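Local structure of fumarate reductase iron-sulfur subunit (Mycolicibacterium smegmatis, 7D6V) at residues Y109-A112 with R113-P116; N167-P171 with R172-R176; V188-K191 with E192-Q195; K218-N222 with A223-M227. The protein probably passes electrons along its three iron-sulfur clusters, from the flavoprotein subunit toward the quinone site, in the mycobacterial succinate dehydrogenase Sdh1. One frame throughout, in Å; residues are numbered along the deposited sequence.

The four contacts are local turns that come one after another along the chain, and all but the distant pair of contacts 1 and 4 touch one another. Contact 1 lies at the end region of helix 107-112, contact 2 starts helix 171-181, contact 3 leads into helix 191-196, and contact 4 is the first part of helix 219-235. Contact 2 lies about 10 to 12 Å, centre to centre, from each of the others, so helix 171-181 packs among the rest. Contacts 1 and 4 stay about 10 Å apart at their nearest atoms. Together the contacts join four helices of the subunit, two of them beside the three-iron cluster, which contacts 2 and 4 both reach.

Contact 1 (Y109-A112 with R113-P116); sequences YEKA and RQIP
Lys-111 and Gln-114 face each other across the turn near the end of helix 107-112, and one backbone bond joins them. Gln-114 N donates to Lys-111 O at 3.3 Å, a weak bond although its N-H...O angle of 163° is nearly straight. Their side chains cross obliquely: the methylene CD of Lys-111 lies 3.6 Å from OE1 of Gln-114. The lysine chain bends at chi2 (-59°), and its ammonium group goes on to a weak hydrogen bond with the carbonyl of Lys-165.

A second group of contacts sets aliphatic carbons against helix carbonyls. Arg-113 has its CG wedged between its own N and carbonyl carbon (chi1 51°), which turns the chain back over the helix end. There Arg-113 CG sits 3.6 Å from Glu-110 O, and Arg-113 CD comes within 3.8 Å of Tyr-109 O. Gln-114 adds its CG at 3.7 Å from Glu-110 O. Long, flexible side chains suit these places, since their methylenes can lie on the backbone while their polar ends reach onward.

Tyr-109 turns away from the turn, and its hydroxyl is hydrogen-bonded to the carbonyl of Phe-42 of succinate dehydrogenase subunit A, a neighbouring chain. Small Ala-112, with Lys-111 and apolar Ile-115, rests instead on Phe-173. The turn thus lies between subunit A and helix 171-181, and Ile-115 extends the packing along that helix to Ile-177.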
loop_
_atom_site.group_PDB
_atom_site.type_symbol
_atom_site.label_atom_id
_atom_site.label_comp_id
_atom_site.label_asym_id
_atom_site.label_seq_id
_atom_site.Cartn_x
_atom_site.Cartn_y
_atom_site.Cartn_z
ATOM N N TYR B 109 3.318 -9.476 12.669
ATOM C CA TYR B 109 2.221 -10.414 12.469
ATOM C C TYR B 109 1.775 -11.057 13.772
ATOM O O TYR B 109 0.625 -11.495 13.871
ATOM C CB TYR B 109 2.624 -11.472 11.446
ATOM C CG TYR B 109 2.792 -10.894 10.062
ATOM C CD1 TYR B 109 1.697 -10.700 9.235
ATOM C CD2 TYR B 109 4.040 -10.517 9.594
ATOM C CE1 TYR B 109 1.842 -10.158 7.978
ATOM C CE2 TYR B 109 4.194 -9.976 8.339
ATOM C CZ TYR B 109 3.092 -9.800 7.535
ATOM O OH TYR B 109 3.241 -9.261 6.281
ATOM N N GLU B 110 2.653 -11.118 14.774
ATOM C CA GLU B 110 2.234 -11.571 16.096
ATOM C C GLU B 110 1.402 -10.508 16.800
ATOM O O GLU B 110 0.434 -10.832 17.494
ATOM C CB GLU B 110 3.458 -11.943 16.930
ATOM C CG GLU B 110 3.887 -13.386 16.765
ATOM C CD GLU B 110 5.391 -13.550 16.771
ATOM O OE1 GLU B 110 5.889 -14.469 16.088
ATOM O OE2 GLU B 110 6.078 -12.762 17.456
ATOM N N LYS B 111 1.767 -9.234 16.638
ATOM C CA LYS B 111 0.959 -8.153 17.189
ATOM C C LYS B 111 -0.385 -8.023 16.490
ATOM O O LYS B 111 -1.344 -7.547 17.103
ATOM C CB LYS B 111 1.709 -6.823 17.094
ATOM C CG LYS B 111 2.902 -6.703 18.019
ATOM C CD LYS B 111 2.499 -6.876 19.468
ATOM C CE LYS B 111 3.676 -6.653 20.395
ATOM N NZ LYS B 111 3.285 -6.683 21.828
ATOM N N ALA B 112 -0.467 -8.423 15.221
ATOM C CA ALA B 112 -1.694 -8.230 14.457
ATOM C C ALA B 112 -2.857 -9.045 15.008
ATOM O O ALA B 112 -4.011 -8.623 14.885
ATOM C CB ALA B 112 -1.456 -8.581 12.989
ATOM N N ARG B 113 -2.590 -10.202 15.613
ATOM C CA ARG B 113 -3.658 -11.069 16.089
ATOM C C ARG B 113 -3.898 -10.948 17.589
ATOM O O ARG B 113 -4.577 -11.799 18.170
ATOM C CB ARG B 113 -3.384 -12.523 15.708
ATOM C CG ARG B 113 -2.027 -13.054 16.079
ATOM C CD ARG B 113 -1.694 -14.242 15.202
ATOM N NE ARG B 113 -0.939 -15.266 15.914
ATOM C CZ ARG B 113 -0.616 -16.444 15.397
ATOM N NH1 ARG B 113 -0.988 -16.749 14.163
ATOM N NH2 ARG B 113 0.072 -17.320 16.114
ATOM N N GLN B 114 -3.356 -9.915 18.228
ATOM C CA GLN B 114 -3.724 -9.593 19.599
ATOM C C GLN B 114 -4.777 -8.500 19.685
ATOM O O GLN B 114 -5.490 -8.426 20.689
ATOM C CB GLN B 114 -2.490 -9.170 20.402
ATOM C CG GLN B 114 -1.483 -10.282 20.619
ATOM C CD GLN B 114 -0.158 -9.774 21.144
ATOM O OE1 GLN B 114 0.009 -8.582 21.393
ATOM N NE2 GLN B 114 0.795 -10.680 21.316
ATOM N N ILE B 115 -4.893 -7.667 18.661
ATOM C CA ILE B 115 -5.882 -6.588 18.656
ATOM C C ILE B 115 -7.249 -7.173 18.315
ATOM O O ILE B 115 -7.361 -7.929 17.338
ATOM C CB ILE B 115 -5.485 -5.506 17.659
ATOM C CG1 ILE B 115 -4.136 -4.903 18.040
ATOM C CG2 ILE B 115 -6.547 -4.420 17.593
ATOM C CD1 ILE B 115 -3.698 -3.815 17.113
ATOM N N PRO B 116 -8.291 -6.864 19.086
ATOM C CA PRO B 116 -9.636 -7.326 18.725
ATOM C C PRO B 116 -10.044 -6.800 17.358
ATOM O O PRO B 116 -9.756 -5.659 16.998
ATOM C CB PRO B 116 -10.520 -6.752 19.837
ATOM C CG PRO B 116 -9.596 -6.518 20.967
ATOM C CD PRO B 116 -8.288 -6.128 20.358
#

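Contact 2 (N167-P171 with R172-R176); sequences NFAGP and RFHMR. With F3S (Fe3-s4 cluster), chain G.
Gly-170 holds the N-cap position of helix 171-181, and its carbonyl receives the first amides of that helix beside the three-iron cluster. His-174 N donates to Gly-170 O at 3.1 Å, approaching nearly along the C=O axis, while Phe-173 N adds a weak, bent bond to the same oxygen. Met-175 N then continues the helical pattern with a 2.9 Å bond to Pro-171 O. Glycine fits the cap because its positive phi of 104° would press a side chain against the preceding carbonyl. Proline fits the first turn, where a backbone N-H would have no helical acceptor, and its ring faces the cluster, with Pro-171 CB 3.4 Å from S3.

Side chains from the loop and the first turns meet beside this start. Phe-168 and His-174 meet obliquely, with ring planes 35° apart and Phe-168 CE1 3.7 Å from His-174 NE2. With CG anti to the carbonyl carbon (chi1 -74°), the imidazole lies back along the cap, and its edge is near Gly-170 O. Its NE2 also makes a weak hydrogen bond to Phe-198 O. Small Ala-169 touches Phe-173 through their CB atoms at 3.9 Å, and its carbonyl oxygen lies at the edge of the phenylalanine ring. One face of that ring is covered by CD of Arg-172, whose NE forms a salt bridge with Glu-147.

Here the N-cap glycine and first-turn proline place an apolar ring against a sulfide, forming part of the three-iron cluster pocket in the range of the 4Fe-4S dicluster family.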
loop_
_atom_site.group_PDB
_atom_site.type_symbol
_atom_site.label_atom_id
_atom_site.label_comp_id
_atom_site.label_asym_id
_atom_site.label_seq_id
_atom_site.Cartn_x
_atom_site.Cartn_y
_atom_site.Cartn_z
ATOM N N ASN B 167 5.706 -5.060 25.451
ATOM C CA ASN B 167 4.788 -4.121 26.078
ATOM C C ASN B 167 4.213 -3.095 25.114
ATOM O O ASN B 167 3.197 -2.474 25.435
ATOM C CB ASN B 167 5.488 -3.382 27.224
ATOM C CG ASN B 167 5.984 -4.317 28.303
ATOM O OD1 ASN B 167 5.220 -5.110 28.850
ATOM N ND2 ASN B 167 7.269 -4.227 28.618
ATOM N N PHE B 168 4.830 -2.900 23.953
ATOM C CA PHE B 168 4.447 -1.853 23.017
ATOM C C PHE B 168 4.092 -2.483 21.680
ATOM O O PHE B 168 4.847 -3.311 21.161
ATOM C CB PHE B 168 5.585 -0.842 22.854
ATOM C CG PHE B 168 5.205 0.394 22.099
ATOM C CD1 PHE B 168 4.186 1.207 22.547
ATOM C CD2 PHE B 168 5.889 0.758 20.954
ATOM C CE1 PHE B 168 3.843 2.351 21.861
ATOM C CE2 PHE B 168 5.551 1.902 20.266
ATOM C CZ PHE B 168 4.527 2.699 20.720
ATOM N N ALA B 169 2.946 -2.089 21.126
ATOM C CA ALA B 169 2.497 -2.656 19.861
ATOM C C ALA B 169 3.127 -1.962 18.663
ATOM O O ALA B 169 3.302 -2.589 17.613
ATOM C CB ALA B 169 0.974 -2.583 19.763
ATOM N N GLY B 170 3.471 -0.686 18.793
ATOM C CA GLY B 170 4.055 0.055 17.707
ATOM C C GLY B 170 3.077 1.010 17.060
ATOM O O GLY B 170 1.863 0.926 17.260
ATOM N N PRO B 171 3.599 1.953 16.273
ATOM C CA PRO B 171 2.717 2.932 15.614
ATOM C C PRO B 171 1.656 2.314 14.721
ATOM O O PRO B 171 0.512 2.782 14.723
ATOM C CB PRO B 171 3.696 3.790 14.799
ATOM C CG PRO B 171 5.026 3.103 14.885
ATOM C CD PRO B 171 5.020 2.291 16.118
ATOM N N ARG B 172 1.999 1.273 13.959
ATOM C CA ARG B 172 1.050 0.715 13.001
ATOM C C ARG B 172 -0.176 0.151 13.703
ATOM O O ARG B 172 -1.311 0.366 13.265
ATOM C CB ARG B 172 1.730 -0.362 12.153
ATOM C CG ARG B 172 0.926 -0.830 10.949
ATOM C CD ARG B 172 0.156 -2.107 11.254
ATOM N NE ARG B 172 -0.784 -2.465 10.199
ATOM C CZ ARG B 172 -1.963 -1.883 10.010
ATOM N NH1 ARG B 172 -2.747 -2.281 9.019
ATOM N NH2 ARG B 172 -2.359 -0.902 10.804
ATOM N N PHE B 173 0.023 -0.539 14.817
ATOM C CA PHE B 173 -1.091 -1.223 15.452
ATOM C C PHE B 173 -1.870 -0.333 16.407
ATOM O O PHE B 173 -3.068 -0.551 16.601
ATOM C CB PHE B 173 -0.574 -2.482 16.136
ATOM C CG PHE B 173 -0.050 -3.480 15.162
ATOM C CD1 PHE B 173 -0.920 -4.204 14.371
ATOM C CD2 PHE B 173 1.309 -3.640 14.977
ATOM C CE1 PHE B 173 -0.447 -5.097 13.448
ATOM C CE2 PHE B 173 1.784 -4.535 14.052
ATOM C CZ PHE B 173 0.905 -5.263 13.287
ATOM N N HIS B 174 -1.248 0.706 16.958
ATOM C CA HIS B 174 -2.041 1.732 17.622
ATOM C C HIS B 174 -2.854 2.533 16.614
ATOM O O HIS B 174 -3.986 2.935 16.908
ATOM C CB HIS B 174 -1.134 2.635 18.453
ATOM C CG HIS B 174 -0.647 1.991 19.712
ATOM N ND1 HIS B 174 -1.478 1.712 20.774
ATOM C CD2 HIS B 174 0.581 1.545 20.068
ATOM C CE1 HIS B 174 -0.782 1.134 21.735
ATOM N NE2 HIS B 174 0.470 1.021 21.332
ATOM N N MET B 175 -2.315 2.742 15.411
ATOM C CA MET B 175 -3.110 3.317 14.334
ATOM C C MET B 175 -4.264 2.397 13.954
ATOM O O MET B 175 -5.362 2.864 13.638
ATOM C CB MET B 175 -2.222 3.596 13.121
ATOM C CG MET B 175 -2.929 4.293 11.977
ATOM S SD MET B 175 -1.941 4.348 10.478
ATOM C CE MET B 175 -1.875 2.613 10.058
ATOM N N ARG B 176 -4.028 1.086 13.960
ATOM C CA ARG B 176 -5.099 0.129 13.696
ATOM C C ARG B 176 -6.177 0.190 14.774
ATOM O O ARG B 176 -7.376 0.106 14.475
ATOM C CB ARG B 176 -4.513 -1.278 13.589
ATOM C CG ARG B 176 -5.534 -2.391 13.625
ATOM C CD ARG B 176 -5.909 -2.840 12.231
ATOM N NE ARG B 176 -6.765 -4.021 12.261
ATOM C CZ ARG B 176 -8.019 -4.044 11.828
ATOM N NH1 ARG B 176 -8.569 -2.951 11.325
ATOM N NH2 ARG B 176 -8.721 -5.164 11.896
HETATM FE FE1 F3S G . 6.861 6.018 17.271
HETATM FE FE3 F3S G . 5.412 8.085 16.351
HETATM FE FE4 F3S G . 5.157 7.426 18.945
HETATM S S1 F3S G . 7.598 7.746 16.089
HETATM S S2 F3S G . 7.207 6.629 19.467
HETATM S S3 F3S G . 4.570 6.094 17.148
HETATM S S4 F3S G . 5.023 9.508 18.083
#

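Contact 3 (V188-K191 with E192-Q195); sequences VDRK and EMAQ
Arg-190 and Met-193 meet at the start of helix 191-196, where the thioether of Met-193 runs alongside the stem of Arg-190. The sulfur of Met-193 is 3.9 Å from Arg-190 CG, and Met-193 CE reaches 3.8 Å from Arg-190 CA. With CG in a position between its own N and carbonyl carbon (chi1 65°), Met-193 directs its flexible chain back toward the loop, where thioether and arginine methylenes pack together.

Arg-190 also supplies the backbone link. Its carbonyl O accepts the amide of Ala-194 at 3.0 Å, with the donor tilted 24° from the carbonyl plane, and the small Ala-194 CB lies close to the same oxygen. The arginine chain runs extended from CG to NE, and one face of its guanidinium is covered by Val-188 CB, 3.7 Å above its centre. Its NH1 forms a salt bridge with Asp-186.

Lys-191 lies at the first turn of the helix, while its long chain turns back toward Asp-189. Its NZ forms a salt bridge with Asp-189 OD1 at 3.1 Å.

Arginine and lysine thus each combine an apolar stem with a distant charge, and their carboxylate partners probably favour the charged forms. Methionine packing and the Ala-194 hydrogen bond join loop to helix, ion pairs hold the loop together within itself, and arginine hydrogen bonds to Pro-116 O and Ser-117 O tie it to the loop after helix 107-112.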
loop_
_atom_site.group_PDB
_atom_site.type_symbol
_atom_site.label_atom_id
_atom_site.label_comp_id
_atom_site.label_asym_id
_atom_site.label_seq_id
_atom_site.Cartn_x
_atom_site.Cartn_y
_atom_site.Cartn_z
ATOM N N VAL B 188 -16.845 -2.761 19.867
ATOM C CA VAL B 188 -15.887 -2.926 20.955
ATOM C C VAL B 188 -15.233 -1.588 21.282
ATOM O O VAL B 188 -15.032 -0.737 20.409
ATOM C CB VAL B 188 -14.844 -3.996 20.574
ATOM C CG1 VAL B 188 -13.876 -4.249 21.714
ATOM C CG2 VAL B 188 -15.543 -5.276 20.175
ATOM N N ASP B 189 -14.897 -1.397 22.560
ATOM C CA ASP B 189 -14.343 -0.123 23.012
ATOM C C ASP B 189 -12.846 -0.023 22.727
ATOM O O ASP B 189 -12.407 0.855 21.976
ATOM C CB ASP B 189 -14.624 0.061 24.506
ATOM C CG ASP B 189 -14.435 1.492 24.963
ATOM O OD1 ASP B 189 -14.068 2.344 24.131
ATOM O OD2 ASP B 189 -14.664 1.767 26.159
ATOM N N ARG B 190 -12.048 -0.906 23.330
ATOM C CA ARG B 190 -10.601 -1.035 23.147
ATOM C C ARG B 190 -9.794 0.100 23.772
ATOM O O ARG B 190 -8.556 0.040 23.749
ATOM C CB ARG B 190 -10.196 -1.149 21.671
ATOM C CG ARG B 190 -10.781 -2.339 20.943
ATOM C CD ARG B 190 -10.300 -2.366 19.505
ATOM N NE ARG B 190 -11.159 -3.177 18.648
ATOM C CZ ARG B 190 -12.288 -2.744 18.101
ATOM N NH1 ARG B 190 -12.704 -1.507 18.322
ATOM N NH2 ARG B 190 -13.005 -3.551 17.335
ATOM N N LYS B 191 -10.438 1.124 24.334
ATOM C CA LYS B 191 -9.700 2.268 24.862
ATOM C C LYS B 191 -8.828 1.872 26.048
ATOM O O LYS B 191 -7.658 2.260 26.124
ATOM C CB LYS B 191 -10.671 3.381 25.252
ATOM C CG LYS B 191 -11.219 4.173 24.077
ATOM C CD LYS B 191 -12.103 5.308 24.554
ATOM C CE LYS B 191 -12.801 5.995 23.398
ATOM N NZ LYS B 191 -13.825 5.124 22.773
ATOM N N GLU B 192 -9.382 1.104 26.988
ATOM C CA GLU B 192 -8.600 0.666 28.142
ATOM C C GLU B 192 -7.455 -0.247 27.732
ATOM O O GLU B 192 -6.341 -0.129 28.254
ATOM C CB GLU B 192 -9.500 -0.038 29.156
ATOM C CG GLU B 192 -10.541 0.851 29.783
ATOM C CD GLU B 192 -9.919 1.947 30.617
ATOM O OE1 GLU B 192 -10.081 3.128 30.260
ATOM O OE2 GLU B 192 -9.268 1.627 31.634
ATOM N N MET B 193 -7.710 -1.173 26.806
ATOM C CA MET B 193 -6.670 -2.126 26.444
ATOM C C MET B 193 -5.551 -1.462 25.657
ATOM O O MET B 193 -4.395 -1.885 25.764
ATOM C CB MET B 193 -7.258 -3.298 25.660
ATOM C CG MET B 193 -7.842 -2.935 24.323
ATOM S SD MET B 193 -8.609 -4.331 23.491
ATOM C CE MET B 193 -10.098 -4.533 24.460
ATOM N N ALA B 194 -5.867 -0.415 24.887
ATOM C CA ALA B 194 -4.829 0.311 24.165
ATOM C C ALA B 194 -3.768 0.859 25.109
ATOM O O ALA B 194 -2.595 0.953 24.737
ATOM C CB ALA B 194 -5.447 1.447 23.352
ATOM N N GLN B 195 -4.160 1.220 26.327
ATOM C CA GLN B 195 -3.233 1.716 27.334
ATOM C C GLN B 195 -2.646 0.596 28.182
ATOM O O GLN B 195 -1.458 0.634 28.515
ATOM C CB GLN B 195 -3.942 2.731 28.233
ATOM C CG GLN B 195 -3.065 3.387 29.291
ATOM C CD GLN B 195 -1.933 4.196 28.701
ATOM O OE1 GLN B 195 -0.780 3.772 28.717
ATOM N NE2 GLN B 195 -2.254 5.365 28.173
#

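Contact 4 (K218-N222 with A223-M227); sequences KITDN and ALIPM. With F3S (Fe3-s4 cluster), chain G.
Ile-219 O is gripped by two amides of the next turn, Ala-223 N and Leu-224 N. The amide of Ala-223 comes from above the carbonyl plane, at 3.1 Å from Ile-219 O. That of Leu-224 lies in the plane at an equal distance, the wider reach of a pi-type turn. Thr-220 O takes the amide of Ile-225 at 3.0 Å, again five residues on, in a nearly straight bond of 173°. Pro-226 has no N-H to offer, so the helix kinks there, and its CD lies 3.3 Å from Asp-221 O.

The wide turn carries branched side chains toward the cluster. Ile-219 and Leu-224 run alongside each other, CG2 of the isoleucine 4.1 Å from CD1 of the leucine. Leu-224 CG stands anti to the carbonyl carbon (chi1 -54°), which places CD1 3.4 Å from sulfide S3 of the three-iron cluster. Thr-220 brings OG1 to 3.7 Å from S4, and that hydroxyl is hydrogen-bonded to Thr-210 OG1. Leu-224 thus offers an apolar methyl to one sulfide, and Thr-220 a hydroxyl near another. Ile-219 also lines the four-iron cluster pocket.

On the polar side, CD1 of Ile-225 lies alongside the carboxylate of Asp-221, which forms a salt bridge with Lys-207. Asn-222 is hydrogen-bonded through ND2 to Glu-141 and through OD1 to Arg-210 of the membrane anchor subunit. The start of helix 219-235 is thus set between that subunit, helix 133-142, which Ala-223 meets at Phe-142, and helix 171-181, where Leu-224 packs on His-174.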
loop_
_atom_site.group_PDB
_atom_site.type_symbol
_atom_site.label_atom_id
_atom_site.label_comp_id
_atom_site.label_asym_id
_atom_site.label_seq_id
_atom_site.Cartn_x
_atom_site.Cartn_y
_atom_site.Cartn_z
ATOM N N LYS B 218 -0.920 10.729 8.637
ATOM C CA LYS B 218 -0.637 11.567 9.801
ATOM C C LYS B 218 -0.803 10.722 11.065
ATOM O O LYS B 218 -1.762 10.853 11.825
ATOM C CB LYS B 218 -1.555 12.779 9.821
ATOM C CG LYS B 218 -1.414 13.695 8.625
ATOM C CD LYS B 218 -0.084 14.410 8.626
ATOM C CE LYS B 218 0.036 15.317 7.419
ATOM N NZ LYS B 218 -0.916 16.457 7.507
ATOM N N ILE B 219 0.171 9.834 11.279
ATOM C CA ILE B 219 0.038 8.811 12.313
ATOM C C ILE B 219 -0.088 9.446 13.692
ATOM O O ILE B 219 -0.983 9.104 14.471
ATOM C CB ILE B 219 1.221 7.829 12.251
ATOM C CG1 ILE B 219 1.370 7.262 10.838
ATOM C CG2 ILE B 219 1.044 6.719 13.269
ATOM C CD1 ILE B 219 2.614 6.445 10.635
ATOM N N THR B 220 0.802 10.382 14.013
ATOM C CA THR B 220 0.802 10.961 15.351
ATOM C C THR B 220 -0.385 11.895 15.555
ATOM O O THR B 220 -1.075 11.821 16.578
ATOM C CB THR B 220 2.116 11.696 15.603
ATOM O OG1 THR B 220 3.208 10.861 15.204
ATOM C CG2 THR B 220 2.265 12.032 17.071
ATOM N N ASP B 221 -0.645 12.774 14.589
ATOM C CA ASP B 221 -1.648 13.815 14.786
ATOM C C ASP B 221 -3.071 13.283 14.664
ATOM O O ASP B 221 -3.970 13.754 15.369
ATOM C CB ASP B 221 -1.425 14.954 13.794
ATOM C CG ASP B 221 -0.380 15.943 14.267
ATOM O OD1 ASP B 221 0.232 15.709 15.329
ATOM O OD2 ASP B 221 -0.171 16.962 13.577
ATOM N N ASN B 222 -3.305 12.314 13.781
ATOM C CA ASN B 222 -4.657 11.844 13.520
ATOM C C ASN B 222 -5.014 10.565 14.261
ATOM O O ASN B 222 -6.205 10.272 14.409
ATOM C CB ASN B 222 -4.859 11.620 12.016
ATOM C CG ASN B 222 -5.091 12.909 11.262
ATOM O OD1 ASN B 222 -5.157 13.983 11.852
ATOM N ND2 ASN B 222 -5.211 12.810 9.949
ATOM N N ALA B 223 -4.032 9.799 14.726
ATOM C CA ALA B 223 -4.307 8.538 15.403
ATOM C C ALA B 223 -3.817 8.510 16.841
ATOM O O ALA B 223 -4.596 8.201 17.746
ATOM C CB ALA B 223 -3.686 7.375 14.617
ATOM N N LEU B 224 -2.547 8.832 17.083
ATOM C CA LEU B 224 -1.958 8.588 18.395
ATOM C C LEU B 224 -2.408 9.616 19.425
ATOM O O LEU B 224 -2.795 9.254 20.539
ATOM C CB LEU B 224 -0.438 8.574 18.284
ATOM C CG LEU B 224 0.113 7.612 17.239
ATOM C CD1 LEU B 224 1.606 7.719 17.199
ATOM C CD2 LEU B 224 -0.320 6.188 17.530
ATOM N N ILE B 225 -2.334 10.903 19.084
ATOM C CA ILE B 225 -2.797 11.940 20.007
ATOM C C ILE B 225 -4.296 11.840 20.275
ATOM O O ILE B 225 -4.700 11.968 21.442
ATOM C CB ILE B 225 -2.364 13.328 19.503
ATOM C CG1 ILE B 225 -0.849 13.483 19.621
ATOM C CG2 ILE B 225 -3.061 14.429 20.284
ATOM C CD1 ILE B 225 -0.289 14.637 18.842
ATOM N N PRO B 226 -5.167 11.648 19.272
ATOM C CA PRO B 226 -6.587 11.425 19.596
ATOM C C PRO B 226 -6.830 10.233 20.504
ATOM O O PRO B 226 -7.678 10.307 21.403
ATOM C CB PRO B 226 -7.222 11.226 18.215
ATOM C CG PRO B 226 -6.363 11.988 17.306
ATOM C CD PRO B 226 -4.974 11.824 17.822
ATOM N N MET B 227 -6.101 9.133 20.309
ATOM C CA MET B 227 -6.294 7.976 21.173
ATOM C C MET B 227 -5.779 8.243 22.579
ATOM O O MET B 227 -6.361 7.764 23.555
ATOM C CB MET B 227 -5.622 6.741 20.580
ATOM C CG MET B 227 -6.346 6.179 19.379
ATOM S SD MET B 227 -7.944 5.450 19.788
ATOM C CE MET B 227 -7.499 4.351 21.125
HETATM FE FE1 F3S G . 6.861 6.018 17.271
HETATM FE FE3 F3S G . 5.412 8.085 16.351
HETATM FE FE4 F3S G . 5.157 7.426 18.945
HETATM S S1 F3S G . 7.598 7.746 16.089
HETATM S S2 F3S G . 7.207 6.629 19.467
HETATM S S3 F3S G . 4.570 6.094 17.148
HETATM S S4 F3S G . 5.023 9.508 18.083
#